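Local coordinates for hypothetical protein PA0115 (Pseudomonas aeruginosa, PDB 1XEB) that probably transfers an acyl group from acyl-CoA to an amine, as a GNAT-fold N-acetyltransferase of the ElaA family whose acceptor is not established, at residues W5-H10 with H50-W55; E27-E32 with R80-S85; E73-I78 with P112-A117; E39-D44 with Y63-D68. All coordinates share one frame; numbering follows the deposited sequence.

Interaction 1 (W5-H10 with H50-W55)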
loop_
_atom_site.group_PDB
_atom_site.type_symbol
_atom_site.label_atom_id
_atom_site.label_comp_id
_atom_site.label_asym_id
_atom_site.label_seq_id
_atom_site.Cartn_x
_atom_site.Cartn_y
_atom_site.Cartn_z
ATOM N N TRP A 5 14.474 -4.293 3.556
ATOM C CA TRP A 5 13.493 -3.726 2.653
ATOM C C TRP A 5 13.766 -4.019 1.189
ATOM O O TRP A 5 14.913 -4.069 0.740
ATOM C CB TRP A 5 13.398 -2.219 2.856
ATOM C CG TRP A 5 12.793 -1.862 4.151
ATOM C CD1 TRP A 5 13.436 -1.698 5.346
ATOM C CD2 TRP A 5 11.411 -1.612 4.399
ATOM N NE1 TRP A 5 12.534 -1.352 6.325
ATOM C CE2 TRP A 5 11.282 -1.291 5.767
ATOM C CE3 TRP A 5 10.266 -1.625 3.599
ATOM C CZ2 TRP A 5 10.052 -0.982 6.349
ATOM C CZ3 TRP A 5 9.041 -1.318 4.178
ATOM C CH2 TRP A 5 8.944 -0.999 5.538
ATOM N N THR A 6 12.687 -4.203 0.441
ATOM C CA THR A 6 12.801 -4.477 -0.982
ATOM C C THR A 6 11.612 -3.906 -1.760
ATOM O O THR A 6 10.462 -3.972 -1.314
ATOM C CB THR A 6 12.925 -6.000 -1.240
ATOM O OG1 THR A 6 12.701 -6.259 -2.624
ATOM C CG2 THR A 6 11.922 -6.784 -0.415
ATOM N N CYS A 7 11.898 -3.309 -2.910
ATOM C CA CYS A 7 10.843 -2.749 -3.749
ATOM C C CYS A 7 11.027 -3.307 -5.140
ATOM O O CYS A 7 11.878 -2.845 -5.894
ATOM C CB CYS A 7 10.914 -1.229 -3.808
ATOM S SG CYS A 7 9.509 -0.564 -4.723
ATOM N N LYS A 8 10.210 -4.289 -5.482
ATOM C CA LYS A 8 10.337 -4.934 -6.765
ATOM C C LYS A 8 9.192 -4.719 -7.733
ATOM O O LYS A 8 8.037 -4.505 -7.348
ATOM C CB LYS A 8 10.526 -6.444 -6.556
ATOM C CG LYS A 8 11.731 -6.817 -5.697
ATOM C CD LYS A 8 11.808 -8.331 -5.391
ATOM C CE LYS A 8 12.089 -9.174 -6.630
ATOM N NZ LYS A 8 12.297 -10.629 -6.309
ATOM N N HIS A 9 9.543 -4.790 -9.008
ATOM C CA HIS A 9 8.589 -4.688 -10.095
ATOM C C HIS A 9 7.903 -6.054 -10.026
ATOM O O HIS A 9 8.542 -7.052 -9.674
ATOM C CB HIS A 9 9.349 -4.530 -11.413
ATOM C CG HIS A 9 8.475 -4.306 -12.600
ATOM N ND1 HIS A 9 7.670 -5.290 -13.127
ATOM C CD2 HIS A 9 8.296 -3.213 -13.380
ATOM C CE1 HIS A 9 7.033 -4.815 -14.183
ATOM N NE2 HIS A 9 7.396 -3.558 -14.358
ATOM N N HIS A 10 6.619 -6.115 -10.354
ATOM C CA HIS A 10 5.912 -7.384 -10.287
ATOM C C HIS A 10 6.512 -8.484 -11.163
ATOM O O HIS A 10 6.423 -9.660 -10.822
ATOM C CB HIS A 10 4.443 -7.188 -10.657
ATOM C CG HIS A 10 4.211 -6.966 -12.114
ATOM N ND1 HIS A 10 4.051 -8.002 -13.006
ATOM C CD2 HIS A 10 4.107 -5.826 -12.839
ATOM C CE1 HIS A 10 3.856 -7.513 -14.218
ATOM N NE2 HIS A 10 3.887 -6.195 -14.143
ATOM N N HIS A 50 4.451 -1.977 -8.526
ATOM C CA HIS A 50 5.578 -2.393 -7.702
ATOM C C HIS A 50 5.095 -2.925 -6.363
ATOM O O HIS A 50 3.944 -2.709 -5.978
ATOM C CB HIS A 50 6.576 -1.243 -7.501
ATOM C CG HIS A 50 7.550 -1.098 -8.628
ATOM N ND1 HIS A 50 7.159 -0.795 -9.911
ATOM C CD2 HIS A 50 8.895 -1.259 -8.675
ATOM C CE1 HIS A 50 8.219 -0.777 -10.702
ATOM N NE2 HIS A 50 9.284 -1.057 -9.976
ATOM N N HIS A 51 5.977 -3.640 -5.668
ATOM C CA HIS A 51 5.645 -4.210 -4.375
ATOM C C HIS A 51 6.754 -3.930 -3.354
ATOM O O HIS A 51 7.886 -4.416 -3.488
ATOM C CB HIS A 51 5.411 -5.716 -4.532
ATOM C CG HIS A 51 4.338 -6.053 -5.524
ATOM N ND1 HIS A 51 3.024 -6.272 -5.160
ATOM C CD2 HIS A 51 4.373 -6.139 -6.878
ATOM C CE1 HIS A 51 2.298 -6.472 -6.247
ATOM N NE2 HIS A 51 3.094 -6.395 -7.302
ATOM N N LEU A 52 6.422 -3.129 -2.343
ATOM C CA LEU A 52 7.363 -2.781 -1.295
ATOM C C LEU A 52 7.196 -3.785 -0.169
ATOM O O LEU A 52 6.095 -4.000 0.330
ATOM C CB LEU A 52 7.094 -1.367 -0.779
ATOM C CG LEU A 52 8.041 -0.931 0.339
ATOM C CD1 LEU A 52 9.429 -0.725 -0.240
ATOM C CD2 LEU A 52 7.532 0.340 0.993
HETATM N N MSE A 53 8.294 -4.406 0.229
HETATM C CA MSE A 53 8.247 -5.420 1.269
HETATM C C MSE A 53 9.352 -5.246 2.311
HETATM O O MSE A 53 10.468 -4.846 1.992
HETATM C CB MSE A 53 8.375 -6.812 0.639
HETATM C CG MSE A 53 7.315 -7.153 -0.394
HETATM SE SE MSE A 53 7.760 -8.737 -1.471
HETATM C CE MSE A 53 7.186 -10.089 -0.246
ATOM N N ALA A 54 9.013 -5.540 3.560
ATOM C CA ALA A 54 9.958 -5.476 4.665
ATOM C C ALA A 54 9.944 -6.875 5.278
ATOM O O ALA A 54 8.902 -7.360 5.732
ATOM C CB ALA A 54 9.525 -4.434 5.684
ATOM N N TRP A 55 11.107 -7.524 5.256
ATOM C CA TRP A 55 11.268 -8.879 5.785
ATOM C C TRP A 55 12.128 -8.988 7.052
ATOM O O TRP A 55 12.994 -8.151 7.304
ATOM C CB TRP A 55 11.890 -9.766 4.718
ATOM C CG TRP A 55 11.020 -10.047 3.557
ATOM C CD1 TRP A 55 10.742 -9.216 2.517
ATOM C CD2 TRP A 55 10.359 -11.286 3.275
ATOM N NE1 TRP A 55 9.952 -9.863 1.594
ATOM C CE2 TRP A 55 9.703 -11.135 2.038
ATOM C CE3 TRP A 55 10.261 -12.509 3.949
ATOM C CZ2 TRP A 55 8.959 -12.165 1.460
ATOM C CZ3 TRP A 55 9.520 -13.532 3.372
ATOM C CH2 TRP A 55 8.880 -13.356 2.144
#

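Interaction 2 (E27-E32 with R80-S85)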
loop_
_atom_site.group_PDB
_atom_site.type_symbol
_atom_site.label_atom_id
_atom_site.label_comp_id
_atom_site.label_asym_id
_atom_site.label_seq_id
_atom_site.Cartn_x
_atom_site.Cartn_y
_atom_site.Cartn_z
ATOM N N GLU A 27 -4.623 -12.054 5.439
ATOM C CA GLU A 27 -4.673 -12.180 6.884
ATOM C C GLU A 27 -5.218 -10.921 7.538
ATOM O O GLU A 27 -6.022 -11.000 8.458
ATOM C CB GLU A 27 -3.283 -12.492 7.418
ATOM C CG GLU A 27 -3.178 -12.528 8.936
ATOM C CD GLU A 27 -1.774 -12.881 9.381
ATOM O OE1 GLU A 27 -1.432 -14.088 9.351
ATOM O OE2 GLU A 27 -1.007 -11.949 9.732
ATOM N N VAL A 28 -4.787 -9.758 7.056
ATOM C CA VAL A 28 -5.247 -8.500 7.625
ATOM C C VAL A 28 -6.545 -7.942 7.043
ATOM O O VAL A 28 -7.480 -7.700 7.787
ATOM C CB VAL A 28 -4.145 -7.437 7.544
ATOM C CG1 VAL A 28 -4.640 -6.104 8.090
ATOM C CG2 VAL A 28 -2.940 -7.918 8.354
ATOM N N PHE A 29 -6.613 -7.739 5.730
ATOM C CA PHE A 29 -7.823 -7.185 5.112
ATOM C C PHE A 29 -9.005 -8.143 5.052
ATOM O O PHE A 29 -10.149 -7.705 5.132
ATOM C CB PHE A 29 -7.517 -6.650 3.705
ATOM C CG PHE A 29 -6.480 -5.573 3.690
ATOM C CD1 PHE A 29 -5.376 -5.664 2.852
ATOM C CD2 PHE A 29 -6.573 -4.495 4.564
ATOM C CE1 PHE A 29 -4.371 -4.710 2.886
ATOM C CE2 PHE A 29 -5.579 -3.536 4.608
ATOM C CZ PHE A 29 -4.467 -3.641 3.768
ATOM N N VAL A 30 -8.749 -9.440 4.913
ATOM C CA VAL A 30 -9.851 -10.393 4.877
ATOM C C VAL A 30 -10.180 -10.965 6.254
ATOM O O VAL A 30 -11.280 -10.786 6.762
ATOM C CB VAL A 30 -9.564 -11.578 3.936
ATOM C CG1 VAL A 30 -10.723 -12.567 3.981
ATOM C CG2 VAL A 30 -9.359 -11.091 2.529
ATOM N N VAL A 31 -9.221 -11.635 6.878
ATOM C CA VAL A 31 -9.486 -12.260 8.168
ATOM C C VAL A 31 -9.650 -11.380 9.395
ATOM O O VAL A 31 -10.743 -11.278 9.949
ATOM C CB VAL A 31 -8.428 -13.325 8.494
ATOM C CG1 VAL A 31 -8.801 -14.049 9.811
ATOM C CG2 VAL A 31 -8.330 -14.316 7.347
ATOM N N GLU A 32 -8.581 -10.744 9.846
ATOM C CA GLU A 32 -8.729 -9.942 11.045
ATOM C C GLU A 32 -9.730 -8.806 10.892
ATOM O O GLU A 32 -10.329 -8.369 11.877
ATOM C CB GLU A 32 -7.369 -9.437 11.537
ATOM C CG GLU A 32 -6.793 -8.239 10.846
ATOM C CD GLU A 32 -5.549 -7.737 11.565
ATOM O OE1 GLU A 32 -4.580 -8.526 11.670
ATOM O OE2 GLU A 32 -5.545 -6.570 12.033
ATOM N N ARG A 80 -3.140 -1.144 -0.342
ATOM C CA ARG A 80 -2.852 -2.385 0.365
ATOM C C ARG A 80 -1.758 -2.188 1.426
ATOM O O ARG A 80 -0.874 -3.035 1.598
ATOM C CB ARG A 80 -2.448 -3.460 -0.638
ATOM C CG ARG A 80 -3.572 -3.889 -1.567
ATOM C CD ARG A 80 -4.656 -4.586 -0.778
ATOM N NE ARG A 80 -5.575 -5.378 -1.600
ATOM C CZ ARG A 80 -6.569 -4.886 -2.324
ATOM N NH1 ARG A 80 -7.345 -5.705 -3.028
ATOM N NH2 ARG A 80 -6.791 -3.580 -2.349
ATOM N N VAL A 81 -1.823 -1.053 2.120
ATOM C CA VAL A 81 -0.855 -0.723 3.161
ATOM C C VAL A 81 -1.164 -1.616 4.355
ATOM O O VAL A 81 -2.262 -1.563 4.917
ATOM C CB VAL A 81 -0.946 0.773 3.565
ATOM C CG1 VAL A 81 -0.054 1.041 4.773
ATOM C CG2 VAL A 81 -0.508 1.652 2.395
ATOM N N VAL A 82 -0.193 -2.443 4.732
ATOM C CA VAL A 82 -0.406 -3.393 5.815
ATOM C C VAL A 82 0.864 -3.714 6.599
ATOM O O VAL A 82 1.979 -3.643 6.087
ATOM C CB VAL A 82 -1.002 -4.725 5.244
ATOM C CG1 VAL A 82 0.024 -5.427 4.358
ATOM C CG2 VAL A 82 -1.429 -5.648 6.358
ATOM N N SER A 83 0.679 -4.077 7.854
ATOM C CA SER A 83 1.799 -4.435 8.695
ATOM C C SER A 83 1.281 -5.572 9.551
ATOM O O SER A 83 0.138 -5.534 9.995
ATOM C CB SER A 83 2.214 -3.244 9.566
ATOM O OG SER A 83 1.270 -3.022 10.601
ATOM N N SER A 84 2.108 -6.589 9.770
ATOM C CA SER A 84 1.699 -7.735 10.585
ATOM C C SER A 84 1.306 -7.314 12.003
ATOM O O SER A 84 1.987 -6.503 12.644
ATOM C CB SER A 84 2.823 -8.769 10.653
ATOM O OG SER A 84 2.395 -9.907 11.382
ATOM N N SER A 85 0.211 -7.873 12.498
ATOM C CA SER A 85 -0.266 -7.514 13.836
ATOM C C SER A 85 0.792 -7.656 14.925
ATOM O O SER A 85 0.802 -6.892 15.876
ATOM C CB SER A 85 -1.495 -8.351 14.219
ATOM O OG SER A 85 -1.166 -9.725 14.371
#

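Interaction 3 (E73-I78 with P112-A117)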
loop_
_atom_site.group_PDB
_atom_site.type_symbol
_atom_site.label_atom_id
_atom_site.label_comp_id
_atom_site.label_asym_id
_atom_site.label_seq_id
_atom_site.Cartn_x
_atom_site.Cartn_y
_atom_site.Cartn_z
ATOM N N GLU A 73 -4.801 7.094 -14.683
ATOM C CA GLU A 73 -5.044 8.486 -15.025
ATOM C C GLU A 73 -4.053 9.537 -14.499
ATOM O O GLU A 73 -4.470 10.596 -14.021
ATOM C CB GLU A 73 -6.448 8.865 -14.571
ATOM C CG GLU A 73 -7.561 7.984 -15.109
ATOM C CD GLU A 73 -7.698 6.670 -14.361
ATOM O OE1 GLU A 73 -7.362 6.628 -13.152
ATOM O OE2 GLU A 73 -8.165 5.689 -14.975
ATOM N N GLY A 74 -2.755 9.244 -14.588
ATOM C CA GLY A 74 -1.739 10.195 -14.157
ATOM C C GLY A 74 -1.440 10.401 -12.683
ATOM O O GLY A 74 -0.980 11.475 -12.291
ATOM N N GLN A 75 -1.690 9.387 -11.863
ATOM C CA GLN A 75 -1.412 9.471 -10.434
ATOM C C GLN A 75 -0.789 8.127 -10.013
ATOM O O GLN A 75 -1.211 7.081 -10.515
ATOM C CB GLN A 75 -2.709 9.686 -9.634
ATOM C CG GLN A 75 -3.696 10.736 -10.175
ATOM C CD GLN A 75 -4.801 11.102 -9.154
ATOM O OE1 GLN A 75 -4.669 12.078 -8.383
ATOM N NE2 GLN A 75 -5.886 10.317 -9.138
ATOM N N VAL A 76 0.226 8.137 -9.146
ATOM C CA VAL A 76 0.770 6.862 -8.695
ATOM C C VAL A 76 -0.180 6.500 -7.557
ATOM O O VAL A 76 -0.474 7.341 -6.718
ATOM C CB VAL A 76 2.247 6.945 -8.149
ATOM C CG1 VAL A 76 3.097 7.864 -9.018
ATOM C CG2 VAL A 76 2.265 7.387 -6.712
ATOM N N VAL A 77 -0.693 5.276 -7.548
ATOM C CA VAL A 77 -1.625 4.873 -6.506
ATOM C C VAL A 77 -0.983 3.963 -5.475
ATOM O O VAL A 77 -0.420 2.919 -5.810
ATOM C CB VAL A 77 -2.872 4.162 -7.104
ATOM C CG1 VAL A 77 -3.825 3.717 -5.988
ATOM C CG2 VAL A 77 -3.599 5.099 -8.047
ATOM N N ILE A 78 -1.070 4.381 -4.215
ATOM C CA ILE A 78 -0.525 3.629 -3.083
ATOM C C ILE A 78 -1.706 2.917 -2.428
ATOM O O ILE A 78 -2.720 3.535 -2.163
ATOM C CB ILE A 78 0.136 4.593 -2.074
ATOM C CG1 ILE A 78 1.545 4.919 -2.520
ATOM C CG2 ILE A 78 0.140 4.001 -0.687
ATOM C CD1 ILE A 78 2.158 6.033 -1.711
ATOM N N PRO A 112 2.122 13.046 -8.996
ATOM C CA PRO A 112 1.414 13.078 -7.718
ATOM C C PRO A 112 0.978 11.689 -7.270
ATOM O O PRO A 112 0.692 10.830 -8.095
ATOM C CB PRO A 112 0.238 14.017 -7.990
ATOM C CG PRO A 112 0.039 13.904 -9.437
ATOM C CD PRO A 112 1.431 13.879 -9.986
ATOM N N VAL A 113 0.934 11.494 -5.953
ATOM C CA VAL A 113 0.560 10.221 -5.352
ATOM C C VAL A 113 -0.867 10.231 -4.794
ATOM O O VAL A 113 -1.287 11.192 -4.129
ATOM C CB VAL A 113 1.553 9.847 -4.210
ATOM C CG1 VAL A 113 1.174 8.501 -3.617
ATOM C CG2 VAL A 113 2.981 9.783 -4.758
ATOM N N TYR A 114 -1.607 9.156 -5.054
ATOM C CA TYR A 114 -2.982 9.061 -4.586
ATOM C C TYR A 114 -3.237 7.813 -3.750
ATOM O O TYR A 114 -2.696 6.744 -4.018
ATOM C CB TYR A 114 -3.957 9.118 -5.782
ATOM C CG TYR A 114 -5.415 8.928 -5.414
ATOM C CD1 TYR A 114 -5.939 7.656 -5.169
ATOM C CD2 TYR A 114 -6.251 10.018 -5.244
ATOM C CE1 TYR A 114 -7.262 7.482 -4.759
ATOM C CE2 TYR A 114 -7.570 9.861 -4.833
ATOM C CZ TYR A 114 -8.074 8.592 -4.587
ATOM O OH TYR A 114 -9.383 8.434 -4.144
ATOM N N LEU A 115 -4.061 7.966 -2.720
ATOM C CA LEU A 115 -4.413 6.837 -1.875
ATOM C C LEU A 115 -5.818 7.027 -1.362
ATOM O O LEU A 115 -6.337 8.150 -1.314
ATOM C CB LEU A 115 -3.425 6.677 -0.700
ATOM C CG LEU A 115 -3.248 7.785 0.357
ATOM C CD1 LEU A 115 -4.455 7.888 1.255
ATOM C CD2 LEU A 115 -2.038 7.453 1.212
ATOM N N SER A 116 -6.429 5.902 -1.012
ATOM C CA SER A 116 -7.775 5.850 -0.478
ATOM C C SER A 116 -7.561 5.595 1.000
ATOM O O SER A 116 -7.221 4.479 1.407
ATOM C CB SER A 116 -8.534 4.693 -1.111
ATOM O OG SER A 116 -9.762 4.480 -0.456
ATOM N N ALA A 117 -7.749 6.644 1.793
ATOM C CA ALA A 117 -7.540 6.590 3.239
ATOM C C ALA A 117 -8.813 6.402 4.037
ATOM O O ALA A 117 -9.876 6.870 3.642
ATOM C CB ALA A 117 -6.850 7.870 3.696
HETATM O O HOH W 1 -5.184 3.403 -1.483
#

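Interaction 4 (E39-D44 with Y63-D68)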
loop_
_atom_site.group_PDB
_atom_site.type_symbol
_atom_site.label_atom_id
_atom_site.label_comp_id
_atom_site.label_asym_id
_atom_site.label_seq_id
_atom_site.Cartn_x
_atom_site.Cartn_y
_atom_site.Cartn_z
ATOM N N GLU A 39 -9.504 -9.979 -2.474
ATOM C CA GLU A 39 -8.153 -9.505 -2.235
ATOM C C GLU A 39 -7.269 -9.599 -3.475
ATOM O O GLU A 39 -6.464 -8.706 -3.731
ATOM C CB GLU A 39 -7.538 -10.317 -1.093
ATOM C CG GLU A 39 -6.146 -9.886 -0.648
ATOM C CD GLU A 39 -6.113 -8.455 -0.154
ATOM O OE1 GLU A 39 -6.891 -8.143 0.769
ATOM O OE2 GLU A 39 -5.313 -7.652 -0.685
ATOM N N VAL A 40 -7.396 -10.686 -4.230
ATOM C CA VAL A 40 -6.589 -10.893 -5.436
ATOM C C VAL A 40 -7.334 -10.172 -6.546
ATOM O O VAL A 40 -8.008 -10.793 -7.367
ATOM C CB VAL A 40 -6.494 -12.390 -5.754
ATOM C CG1 VAL A 40 -5.472 -12.636 -6.848
ATOM C CG2 VAL A 40 -6.162 -13.150 -4.485
ATOM N N ASP A 41 -7.184 -8.852 -6.565
ATOM C CA ASP A 41 -7.908 -7.995 -7.489
ATOM C C ASP A 41 -7.405 -7.769 -8.906
ATOM O O ASP A 41 -7.913 -6.886 -9.589
ATOM C CB ASP A 41 -8.160 -6.630 -6.818
ATOM C CG ASP A 41 -6.889 -5.787 -6.665
ATOM O OD1 ASP A 41 -7.012 -4.598 -6.300
ATOM O OD2 ASP A 41 -5.775 -6.289 -6.905
ATOM N N GLY A 42 -6.418 -8.531 -9.358
ATOM C CA GLY A 42 -5.932 -8.344 -10.720
ATOM C C GLY A 42 -5.009 -7.164 -11.018
ATOM O O GLY A 42 -4.547 -7.016 -12.154
ATOM N N LEU A 43 -4.716 -6.315 -10.037
ATOM C CA LEU A 43 -3.833 -5.174 -10.310
ATOM C C LEU A 43 -2.402 -5.452 -9.870
ATOM O O LEU A 43 -1.519 -4.582 -9.983
ATOM C CB LEU A 43 -4.347 -3.926 -9.600
ATOM C CG LEU A 43 -5.778 -3.544 -9.956
ATOM C CD1 LEU A 43 -6.242 -2.426 -9.043
ATOM C CD2 LEU A 43 -5.852 -3.125 -11.429
ATOM N N ASP A 44 -2.171 -6.673 -9.399
ATOM C CA ASP A 44 -0.863 -7.070 -8.902
ATOM C C ASP A 44 0.191 -7.410 -9.931
ATOM O O ASP A 44 1.360 -7.105 -9.721
ATOM C CB ASP A 44 -1.002 -8.241 -7.937
ATOM C CG ASP A 44 -1.654 -7.844 -6.630
ATOM O OD1 ASP A 44 -2.771 -8.323 -6.335
ATOM O OD2 ASP A 44 -1.048 -7.049 -5.885
ATOM N N TYR A 63 4.020 -4.478 4.180
ATOM C CA TYR A 63 3.867 -4.423 2.741
ATOM C C TYR A 63 2.992 -3.268 2.284
ATOM O O TYR A 63 2.157 -2.764 3.030
ATOM C CB TYR A 63 3.228 -5.729 2.267
ATOM C CG TYR A 63 2.764 -5.720 0.830
ATOM C CD1 TYR A 63 3.611 -6.124 -0.199
ATOM C CD2 TYR A 63 1.490 -5.280 0.498
ATOM C CE1 TYR A 63 3.194 -6.092 -1.527
ATOM C CE2 TYR A 63 1.067 -5.235 -0.824
ATOM C CZ TYR A 63 1.920 -5.645 -1.835
ATOM O OH TYR A 63 1.492 -5.633 -3.148
ATOM N N LEU A 64 3.228 -2.835 1.056
ATOM C CA LEU A 64 2.403 -1.828 0.419
ATOM C C LEU A 64 2.624 -1.959 -1.092
ATOM O O LEU A 64 3.703 -2.353 -1.564
ATOM C CB LEU A 64 2.689 -0.403 0.931
ATOM C CG LEU A 64 3.831 0.485 0.447
ATOM C CD1 LEU A 64 3.694 0.807 -1.046
ATOM C CD2 LEU A 64 3.794 1.765 1.270
ATOM N N ARG A 65 1.575 -1.655 -1.839
ATOM C CA ARG A 65 1.603 -1.754 -3.284
ATOM C C ARG A 65 1.552 -0.390 -3.975
ATOM O O ARG A 65 0.843 0.528 -3.541
ATOM C CB ARG A 65 0.420 -2.608 -3.748
ATOM C CG ARG A 65 0.311 -2.757 -5.249
ATOM C CD ARG A 65 -0.862 -3.643 -5.622
ATOM N NE ARG A 65 -2.152 -3.034 -5.300
ATOM C CZ ARG A 65 -3.323 -3.608 -5.562
ATOM N NH1 ARG A 65 -3.359 -4.806 -6.145
ATOM N NH2 ARG A 65 -4.458 -2.987 -5.245
ATOM N N LEU A 66 2.314 -0.283 -5.058
ATOM C CA LEU A 66 2.367 0.920 -5.863
ATOM C C LEU A 66 1.849 0.633 -7.286
ATOM O O LEU A 66 2.416 -0.188 -8.009
ATOM C CB LEU A 66 3.814 1.439 -5.911
ATOM C CG LEU A 66 4.327 1.897 -4.543
ATOM C CD1 LEU A 66 5.804 1.600 -4.379
ATOM C CD2 LEU A 66 4.062 3.358 -4.386
ATOM N N LEU A 67 0.766 1.298 -7.683
ATOM C CA LEU A 67 0.224 1.129 -9.034
ATOM C C LEU A 67 0.787 2.253 -9.922
ATOM O O LEU A 67 0.796 3.419 -9.507
ATOM C CB LEU A 67 -1.305 1.192 -8.997
ATOM C CG LEU A 67 -2.083 0.024 -8.372
ATOM C CD1 LEU A 67 -1.457 -0.370 -7.068
ATOM C CD2 LEU A 67 -3.541 0.418 -8.156
ATOM N N ASP A 68 1.258 1.918 -11.126
ATOM C CA ASP A 68 1.835 2.924 -12.025
ATOM C C ASP A 68 0.824 3.927 -12.569
ATOM O O ASP A 68 -0.352 3.610 -12.773
ATOM C CB ASP A 68 2.597 2.279 -13.199
ATOM C CG ASP A 68 1.687 1.615 -14.213
ATOM O OD1 ASP A 68 1.612 0.371 -14.193
ATOM O OD2 ASP A 68 1.053 2.325 -15.034
#

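Interaction 1 (W5-H10 with H50-W55)
A54 sets its CB squarely over the indole of W5, 3.3 Å from the centroid of the six-membered ring and only 3° off its normal, a close CH-pi contact. W5 CG lies beside the backbone N (chi1 -69°), which swings the ring back over the partner strand, where CZ3 also meets L52 CD2 at 3.9 Å. Two histidines interlock at the other end. H9 CA sits over the centre of the H50 ring, 3.7 Å from its centroid, while the H9 imidazole turns its edge toward the same ring in an offset edge-to-face pair with planes 72° apart. Between these ends C7 CB packs on L52 CD1. On the reverse face T6 CG2 lies alongside M53 CB (3.7 Å; selenomethionine); just beyond the strand, H10 CB abuts the edge of the H51 ring. Hydrogen-bonded pairs T6-M53 and K8-H51 fix this antiparallel register; M53 N to T6 O is the shortest of their four bonds at 2.7 Å. In the second shell D48 holds both rings, H9 NE2 through OD1 and H50 ND1 through its backbone O, while H51 is held by Y63 OH and D44 O. W5, H50 and L52 face helix 92-108, R99 adding a cation-pi contact to W5; H51, M53 and W55 face helix 15-32, and strand 59-67 flanks strand 50-56 on its other side.

Interaction 2 (E27-E32 with R80-S85)
The backbone O of V81 lies at the rim of the F29 ring, near its plane: CZ lies 3.2 Å from this O and CE2 3.9 Å, a contact with the weakly positive ring hydrogens rather than a hydrogen bond. F29 CG stands beside its backbone N (chi1 -60°), directing the ring from the helix down onto the strand. There CE1 approaches R80 CD at 3.7 Å, and CZ reaches V82 CB at 3.9 Å; ring and guanidinium planes are 73° apart, so the two do not stack. One helix position earlier, V28 presses CG2 against V82 CG2 (3.4 Å), the tightest apolar touch. E32 OE1 merely brushes S85 CB at 4.0 Å, its other oxygen, OE2, being salt-bridged to R88. The helix ends in a wider pi-type turn, E32 N bonding to E27 O at 2.9 Å. Beyond the ring, R80 NE is paired with E39, which also receives R25. Residues 27-32 of the helix run nearly perpendicular to strand residues 80-83, the two axes 9.3 Å apart at closest approach, and meet them through apolar carbon and one ring edge set against a carbonyl oxygen. No hydrogen bond crosses, so shape and van der Waals contact hold the helix here, while the charged ends of R80 and E32 pair instead with E39 and R88.

Interaction 3 (E73-I78 with P112-A117)
Y114 carries CG anti to its backbone N (chi1 176°), and Q75, with CG beside the N (chi1 -45°) and an extended chain, lays its amide obliquely against that ring. NE2 of Q75 comes to 3.9 Å from Y114 CD2 and OE1 touches Y114 CB; amide and ring planes are 43° apart. OE1 also takes a weak bond from R148. On the opposite face of the sheet V113 meets V76 and I78: I78 CD1 lies 3.3 Å from V113 CG1, while the model brings the V76 and V113 methyls doubtfully close. These valines and the isoleucine pack on helix 92-108 at A100 and A104. The backbones run parallel in a regular zigzag, V76 N to P112 O, Y114 N to V76 O (2.7 Å) and I78 N to Y114 O (2.9 Å). Then the strands part. The next rung would be S116 N to I78 O, but a water stands between them, donating to I78 O at 2.6 Å and accepting from S116 N at 2.8 Å. This divergence of the two strands joined by the beta-alpha-beta crossover matches the V-shaped split of the GNAT fold, where relatives insert the pantetheine arm of acetyl-CoA. One water thus satisfies I78 O and S116 N where the direct bond is lost, and it might be displaced by a cofactor amide.

Interaction 4 (E39-D44 with Y63-D68)
R65, L43 and D44 make most of this contact, with D41 supplying the firmest bonds. The R65 chain leaves the strand extended and bends at chi3 (67°), presenting its guanidinium end-on to the D41 carboxylate. NH1 bonds to OD2 of D41 at 2.9 Å and NH2 to OD1 of D41 at 3.2 Å, each carboxylate oxygen using its syn lone pair; the flat groups are nearly coplanar, 10° apart. This fork fixes the rotation of both. D44 approaches at about a right angle, OD2 giving NH1 of R65 a second, weaker salt bridge at 3.2 Å, with planes turned by 41°. That same oxygen is also salt-bridged to R25, so D44 sits between two arginines and its negative charge is probably stabilised. L43 CB lies over one face of the guanidinium, 3.7 Å from R65 NH1, and L43 CD1 reaches L67 CD2 at 4.0 Å, an apolar lid beside the ion pairs. A weak bond from L43 N to D41 OD2 (3.3 Å) ties the aspartate back to its own turn. T49 flanks R65 from the loop leading into strand 50-56. Together D41, D44 and R65 form a largely buried salt-bridge network, binding the long loop after helix 15-32 to strand 59-67 of the GNAT sheet.

In the fold
Strand 59-67 of interaction 4 lies between strand 50-56 of interaction 1 and strand 76-83, which interactions 2 and 3 share. On one side H50 N of interaction 1 bonds to L66 O (2.8 Å); on the other, L67 N bonds to V77 O of interaction 3 (2.7 Å) and Y63 N to V82 O of interaction 2 (2.9 Å). Despite the common strand, interactions 2 and 3 have centres about 20 Å apart, on opposite sides of the chain's centre; those of 3 and 4 are about 12 Å apart. In GNAT relatives the acyl-CoA site opens where the strands of interaction 3 diverge.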